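Local coordinates for protein biotin transporter BioY (Lactococcus lactis subsp. cremoris, PDB 4DVE) that binds biotin as the membrane-embedded S component of an energy-coupling factor (ECF) transporter and probably delivers it to the ATP-driven complex for uptake, at residues V46-Q51 against L167-G172; A92-G97 against G101-W106. All coordinates share one frame; numbering follows the deposited sequence.

Interaction 1 (V46-Q51 against L167-G172). With BTN (biotin), chain D.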
loop_
_atom_site.group_PDB
_atom_site.type_symbol
_atom_site.label_atom_id
_atom_site.label_comp_id
_atom_site.label_asym_id
_atom_site.label_seq_id
_atom_site.Cartn_x
_atom_site.Cartn_y
_atom_site.Cartn_z
ATOM N N VAL A 46 2.955 2.259 -17.295
ATOM C CA VAL A 46 2.899 2.272 -15.830
ATOM C C VAL A 46 4.339 2.456 -15.344
ATOM O O VAL A 46 5.215 1.673 -15.706
ATOM C CB VAL A 46 2.308 0.948 -15.265
ATOM C CG1 VAL A 46 2.323 0.905 -13.734
ATOM C CG2 VAL A 46 0.911 0.733 -15.801
ATOM N N PRO A 47 4.586 3.492 -14.536
ATOM C CA PRO A 47 5.926 3.753 -14.029
ATOM C C PRO A 47 6.321 2.956 -12.775
ATOM O O PRO A 47 5.466 2.472 -12.003
ATOM C CB PRO A 47 5.866 5.255 -13.694
ATOM C CG PRO A 47 4.478 5.461 -13.224
ATOM C CD PRO A 47 3.640 4.557 -14.124
ATOM N N ILE A 48 7.621 2.864 -12.548
ATOM C CA ILE A 48 8.116 2.445 -11.248
ATOM C C ILE A 48 7.946 3.661 -10.312
ATOM O O ILE A 48 8.255 4.816 -10.692
ATOM C CB ILE A 48 9.586 2.028 -11.328
ATOM C CG1 ILE A 48 9.759 0.780 -12.236
ATOM C CG2 ILE A 48 10.183 1.838 -9.933
ATOM C CD1 ILE A 48 11.217 0.482 -12.623
ATOM N N ILE A 49 7.457 3.390 -9.108
ATOM C CA ILE A 49 7.169 4.428 -8.127
ATOM C C ILE A 49 7.679 3.995 -6.756
ATOM O O ILE A 49 8.132 2.850 -6.558
ATOM C CB ILE A 49 5.635 4.713 -8.028
ATOM C CG1 ILE A 49 4.859 3.485 -7.515
ATOM C CG2 ILE A 49 5.047 5.139 -9.384
ATOM C CD1 ILE A 49 3.430 3.796 -7.087
ATOM N N LEU A 50 7.569 4.899 -5.798
ATOM C CA LEU A 50 7.838 4.572 -4.408
ATOM C C LEU A 50 6.562 4.512 -3.562
ATOM O O LEU A 50 6.561 3.876 -2.510
ATOM C CB LEU A 50 8.824 5.583 -3.818
ATOM C CG LEU A 50 9.370 5.303 -2.415
ATOM C CD1 LEU A 50 10.023 3.920 -2.294
ATOM C CD2 LEU A 50 10.342 6.416 -1.987
ATOM N N GLN A 51 5.476 5.133 -4.024
ATOM C CA GLN A 51 4.312 5.386 -3.163
ATOM C C GLN A 51 3.595 4.118 -2.646
ATOM O O GLN A 51 3.014 4.123 -1.549
ATOM C CB GLN A 51 3.364 6.355 -3.900
ATOM C CG GLN A 51 2.128 6.765 -3.175
ATOM C CD GLN A 51 1.418 7.953 -3.828
ATOM O OE1 GLN A 51 1.339 9.052 -3.238
ATOM N NE2 GLN A 51 0.872 7.738 -5.010
ATOM N N LEU A 167 6.714 -8.043 -14.330
ATOM C CA LEU A 167 7.901 -8.556 -13.664
ATOM C C LEU A 167 8.941 -7.459 -13.420
ATOM O O LEU A 167 9.685 -7.519 -12.430
ATOM C CB LEU A 167 8.507 -9.702 -14.477
ATOM C CG LEU A 167 7.670 -10.999 -14.511
ATOM C CD1 LEU A 167 8.235 -12.040 -15.504
ATOM C CD2 LEU A 167 7.545 -11.576 -13.108
ATOM N N VAL A 168 8.956 -6.444 -14.281
ATOM C CA VAL A 168 9.780 -5.248 -14.093
ATOM C C VAL A 168 9.596 -4.584 -12.719
ATOM O O VAL A 168 10.536 -3.956 -12.239
ATOM C CB VAL A 168 9.542 -4.172 -15.198
ATOM C CG1 VAL A 168 8.279 -3.331 -14.935
ATOM C CG2 VAL A 168 10.738 -3.266 -15.344
ATOM N N PHE A 169 8.403 -4.715 -12.118
ATOM C CA PHE A 169 8.109 -4.108 -10.812
ATOM C C PHE A 169 8.587 -4.917 -9.618
ATOM O O PHE A 169 8.671 -4.365 -8.513
ATOM C CB PHE A 169 6.618 -3.800 -10.650
ATOM C CG PHE A 169 6.091 -2.872 -11.697
ATOM C CD1 PHE A 169 6.732 -1.658 -11.958
ATOM C CD2 PHE A 169 4.999 -3.232 -12.466
ATOM C CE1 PHE A 169 6.288 -0.825 -12.980
ATOM C CE2 PHE A 169 4.542 -2.400 -13.469
ATOM C CZ PHE A 169 5.191 -1.195 -13.739
ATOM N N ILE A 170 8.916 -6.191 -9.836
ATOM C CA ILE A 170 9.161 -7.121 -8.741
ATOM C C ILE A 170 10.397 -6.778 -7.876
ATOM O O ILE A 170 10.309 -6.791 -6.656
ATOM C CB ILE A 170 9.223 -8.594 -9.238
ATOM C CG1 ILE A 170 7.832 -9.054 -9.715
ATOM C CG2 ILE A 170 9.797 -9.541 -8.154
ATOM C CD1 ILE A 170 6.740 -9.071 -8.654
ATOM N N PRO A 171 11.539 -6.468 -8.503
ATOM C CA PRO A 171 12.729 -6.150 -7.700
ATOM C C PRO A 171 12.541 -4.949 -6.769
ATOM O O PRO A 171 12.909 -5.012 -5.569
ATOM C CB PRO A 171 13.816 -5.849 -8.745
ATOM C CG PRO A 171 13.286 -6.332 -10.043
ATOM C CD PRO A 171 11.807 -6.489 -9.953
ATOM N N GLY A 172 11.984 -3.877 -7.325
ATOM C CA GLY A 172 11.676 -2.668 -6.557
ATOM C C GLY A 172 10.591 -2.947 -5.511
ATOM O O GLY A 172 10.687 -2.482 -4.375
HETATM C C11 BTN D . -0.545 5.980 -10.117
HETATM O O11 BTN D . 0.003 6.871 -9.428
HETATM O O12 BTN D . -1.231 6.293 -11.100
HETATM C C10 BTN D . -0.404 4.490 -9.755
HETATM C C9 BTN D . 0.896 3.863 -10.265
HETATM C C8 BTN D . 0.941 2.355 -9.927
HETATM C C7 BTN D . 2.347 1.775 -10.148
HETATM C C2 BTN D . 2.440 0.302 -9.791
HETATM S S1 BTN D . 2.246 0.054 -8.018
HETATM C C6 BTN D . 2.961 -1.571 -8.136
HETATM C C5 BTN D . 4.051 -1.530 -9.236
HETATM N N1 BTN D . 5.336 -1.196 -8.676
HETATM C C3 BTN D . 5.797 -0.022 -9.097
HETATM O O3 BTN D . 6.873 0.484 -8.774
HETATM N N2 BTN D . 4.897 0.502 -9.948
HETATM C C4 BTN D . 3.760 -0.355 -10.171
#
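Phe-169 meets Val-46, Pro-47 and Ile-48 in the six-helix S-component fold of BioY, where a loop ahead of helix 52-80 and the turn leading into helix 170-189 close round the ureido ring of biotin. Val-46 turns its CG1 to the far end of the phenyl ring, 3.6 Å from Phe-169 CZ, and its carbonyl oxygen lies in the ring plane at the same edge. Ile-48 CG1 packs at that edge too, 3.9 Å from Phe-169 CE1. Pro-47 O comes within 3.5 Å of Phe-169 CE1. Over one face of the phenyl lies the bicyclic head of biotin, C4 being 3.6 Å above the ring plane, while Val-168 CG1 covers the opposite face. A flat, apolar side chain suits this place, since it fills a layer between ligand and protein without competing for the polar ureido atoms.

Two of those atoms, N2 and O3, are met by backbone. Biotin N2 donates to Pro-47 O at 2.9 Å, the same oxygen that approaches the phenyl. Ile-49 N donates to biotin O3 at 3.0 Å in a nearly straight bond. Extended backbone at 47-49 thus reads the ureido group with one acceptor and one donor. The branched Ile-49 side chain, with CG1 set between its backbone N and carbonyl carbon (chi1 64°), places CD1 3.8 Å from biotin C7, where the tail leaves the ring.

Further out, Asp-173 OD1 is another hydrogen-bond partner of biotin, and Ile-48 is tied to Ile-39 by backbone hydrogen bonding. Ile-49 O accepts from Lys-176 NZ, a bond that links the loop to helix 170-189.

Interaction 2 (A92-G97 against G101-W106). With BTN (biotin), chain D.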
loop_
_atom_site.group_PDB
_atom_site.type_symbol
_atom_site.label_atom_id
_atom_site.label_comp_id
_atom_site.label_asym_id
_atom_site.label_seq_id
_atom_site.Cartn_x
_atom_site.Cartn_y
_atom_site.Cartn_z
ATOM N N ALA A 92 -10.649 11.841 -10.568
ATOM C CA ALA A 92 -11.394 10.607 -10.605
ATOM C C ALA A 92 -11.186 9.905 -11.940
ATOM O O ALA A 92 -11.038 8.684 -11.985
ATOM C CB ALA A 92 -12.876 10.874 -10.336
ATOM N N ALA A 93 -11.097 10.674 -13.021
ATOM C CA ALA A 93 -10.906 10.083 -14.356
ATOM C C ALA A 93 -9.596 9.294 -14.453
ATOM O O ALA A 93 -9.564 8.243 -15.079
ATOM C CB ALA A 93 -10.984 11.153 -15.451
ATOM N N SER A 94 -8.528 9.762 -13.806
ATOM C CA SER A 94 -7.254 9.016 -13.825
ATOM C C SER A 94 -7.362 7.580 -13.255
ATOM O O SER A 94 -6.511 6.754 -13.532
ATOM C CB SER A 94 -6.164 9.760 -13.052
ATOM O OG SER A 94 -6.388 9.661 -11.647
ATOM N N PHE A 95 -8.390 7.300 -12.454
ATOM C CA PHE A 95 -8.602 5.964 -11.899
ATOM C C PHE A 95 -9.128 4.961 -12.915
ATOM O O PHE A 95 -9.120 3.759 -12.649
ATOM C CB PHE A 95 -9.572 5.999 -10.700
ATOM C CG PHE A 95 -8.920 6.419 -9.404
ATOM C CD1 PHE A 95 -8.595 7.755 -9.177
ATOM C CD2 PHE A 95 -8.616 5.475 -8.430
ATOM C CE1 PHE A 95 -7.985 8.137 -7.974
ATOM C CE2 PHE A 95 -7.998 5.844 -7.241
ATOM C CZ PHE A 95 -7.688 7.175 -7.015
ATOM N N LEU A 96 -9.624 5.440 -14.049
ATOM C CA LEU A 96 -10.009 4.553 -15.140
ATOM C C LEU A 96 -8.854 4.329 -16.104
ATOM O O LEU A 96 -9.025 3.645 -17.106
ATOM C CB LEU A 96 -11.209 5.121 -15.926
ATOM C CG LEU A 96 -12.542 5.152 -15.186
ATOM C CD1 LEU A 96 -13.637 5.753 -16.071
ATOM C CD2 LEU A 96 -12.902 3.749 -14.712
ATOM N N GLY A 97 -7.697 4.930 -15.829
ATOM C CA GLY A 97 -6.558 4.829 -16.730
ATOM C C GLY A 97 -5.757 3.539 -16.519
ATOM O O GLY A 97 -6.181 2.626 -15.795
ATOM N N GLY A 101 -6.048 -0.273 -11.756
ATOM C CA GLY A 101 -6.112 -1.548 -11.065
ATOM C C GLY A 101 -5.224 -1.613 -9.836
ATOM O O GLY A 101 -5.649 -2.125 -8.794
ATOM N N TYR A 102 -3.997 -1.099 -9.954
ATOM C CA TYR A 102 -3.081 -1.095 -8.836
ATOM C C TYR A 102 -3.684 -0.275 -7.682
ATOM O O TYR A 102 -3.661 -0.688 -6.520
ATOM C CB TYR A 102 -1.724 -0.505 -9.217
ATOM C CG TYR A 102 -1.030 -1.186 -10.374
ATOM C CD1 TYR A 102 -0.208 -2.318 -10.182
ATOM C CD2 TYR A 102 -1.199 -0.701 -11.682
ATOM C CE1 TYR A 102 0.448 -2.914 -11.259
ATOM C CE2 TYR A 102 -0.557 -1.295 -12.759
ATOM C CZ TYR A 102 0.253 -2.406 -12.556
ATOM O OH TYR A 102 0.860 -2.982 -13.666
ATOM N N ARG A 103 -4.250 0.866 -8.038
ATOM C CA ARG A 103 -4.851 1.812 -7.076
ATOM C C ARG A 103 -6.058 1.266 -6.323
ATOM O O ARG A 103 -6.187 1.476 -5.114
ATOM C CB ARG A 103 -5.198 3.114 -7.797
ATOM C CG ARG A 103 -3.932 3.916 -7.975
ATOM C CD ARG A 103 -3.792 4.583 -9.297
ATOM N NE ARG A 103 -4.761 5.597 -9.511
ATOM C CZ ARG A 103 -4.741 6.444 -10.525
ATOM N NH1 ARG A 103 -5.681 7.369 -10.592
ATOM N NH2 ARG A 103 -3.787 6.400 -11.437
ATOM N N ILE A 104 -6.916 0.547 -7.025
ATOM C CA ILE A 104 -8.054 -0.090 -6.408
ATOM C C ILE A 104 -7.580 -1.205 -5.491
ATOM O O ILE A 104 -8.093 -1.345 -4.390
ATOM C CB ILE A 104 -9.044 -0.634 -7.465
ATOM C CG1 ILE A 104 -9.654 0.532 -8.248
ATOM C CG2 ILE A 104 -10.148 -1.443 -6.803
ATOM C CD1 ILE A 104 -10.382 0.120 -9.523
ATOM N N ALA A 105 -6.577 -1.976 -5.927
ATOM C CA ALA A 105 -6.002 -3.017 -5.091
ATOM C C ALA A 105 -5.419 -2.414 -3.798
ATOM O O ALA A 105 -5.495 -3.046 -2.727
ATOM C CB ALA A 105 -4.934 -3.831 -5.847
ATOM N N TRP A 106 -4.867 -1.203 -3.885
ATOM C CA TRP A 106 -4.295 -0.528 -2.701
ATOM C C TRP A 106 -5.291 -0.339 -1.577
ATOM O O TRP A 106 -4.929 -0.451 -0.431
ATOM C CB TRP A 106 -3.716 0.823 -3.034
ATOM C CG TRP A 106 -2.481 0.854 -3.875
ATOM C CD1 TRP A 106 -1.677 -0.209 -4.296
ATOM C CD2 TRP A 106 -1.878 2.049 -4.457
ATOM N NE1 TRP A 106 -0.644 0.241 -5.057
ATOM C CE2 TRP A 106 -0.709 1.601 -5.195
ATOM C CE3 TRP A 106 -2.170 3.402 -4.408
ATOM C CZ2 TRP A 106 0.125 2.492 -5.864
ATOM C CZ3 TRP A 106 -1.315 4.291 -5.062
ATOM C CH2 TRP A 106 -0.205 3.842 -5.792
HETATM C C11 BTN D . -0.545 5.980 -10.117
HETATM O O11 BTN D . 0.003 6.871 -9.428
HETATM O O12 BTN D . -1.231 6.293 -11.100
HETATM C C10 BTN D . -0.404 4.490 -9.755
HETATM C C9 BTN D . 0.896 3.863 -10.265
HETATM C C8 BTN D . 0.941 2.355 -9.927
HETATM C C7 BTN D . 2.347 1.775 -10.148
HETATM C C2 BTN D . 2.440 0.302 -9.791
HETATM S S1 BTN D . 2.246 0.054 -8.018
HETATM C C6 BTN D . 2.961 -1.571 -8.136
HETATM C C5 BTN D . 4.051 -1.530 -9.236
HETATM N N1 BTN D . 5.336 -1.196 -8.676
HETATM C C3 BTN D . 5.797 -0.022 -9.097
HETATM O O3 BTN D . 6.873 0.484 -8.774
HETATM N N2 BTN D . 4.897 0.502 -9.948
HETATM C C4 BTN D . 3.760 -0.355 -10.171
#
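Arg-103 NH1 donates to Ser-94 OG at 2.6 Å, the oxygen lying almost in the guanidinium plane, although the N-H...O angle is a bent 136°. This bond joins the 3-10 turn 93-96 to helix 100-119, while Gly-91 O is a second partner of the small hydroxyl within the loop. The other terminal nitrogen, Arg-103 NH2, makes a weak, bent hydrogen bond to biotin O12, 2.6 Å away, and has a further partner in Ser-99 OG. Bends at chi2 and chi3 carry the arginine over Phe-95, its CZ 4.3 Å from the ring centroid in a cation-pi contact. The planes stand 79° apart, so the guanidinium presents an edge, with NH1 3.3 Å above the ring plane. Phe-95 itself packs on Ala-78 and Leu-79 of helix 52-80. One turn of helix also presents Tyr-102, whose face covers biotin C2, and Trp-106, whose edge meets the sulfur. A leucine in place of Arg-103 would probably leave the biotin carboxylate without this cationic mate and Ser-94 without its donor. Aromatic and hydroxyl support together are consistent with a guanidinium placed to meet the ligand's carboxylate.

Both interactions build the biotin pocket, but at different ends of the ligand and by different chemistry. Interaction 1 joins segments far apart in sequence, using backbone polar groups and an aromatic face for the ureido head; interaction 2 is local and uses charge for the carboxylate tail. They share no helix: the first links a loop to the beginning of helix 170-189, the second a turn to helix 100-119. Each is partly buried, with Val-46 and Phe-169 buried in the first and Arg-103 in the second. Their centres lie about 16 Å apart, yet Tyr-102 packs on Val-46 and Phe-169, and Trp-106 on Ile-49, so that the two sets of pocket residues are in contact along biotin.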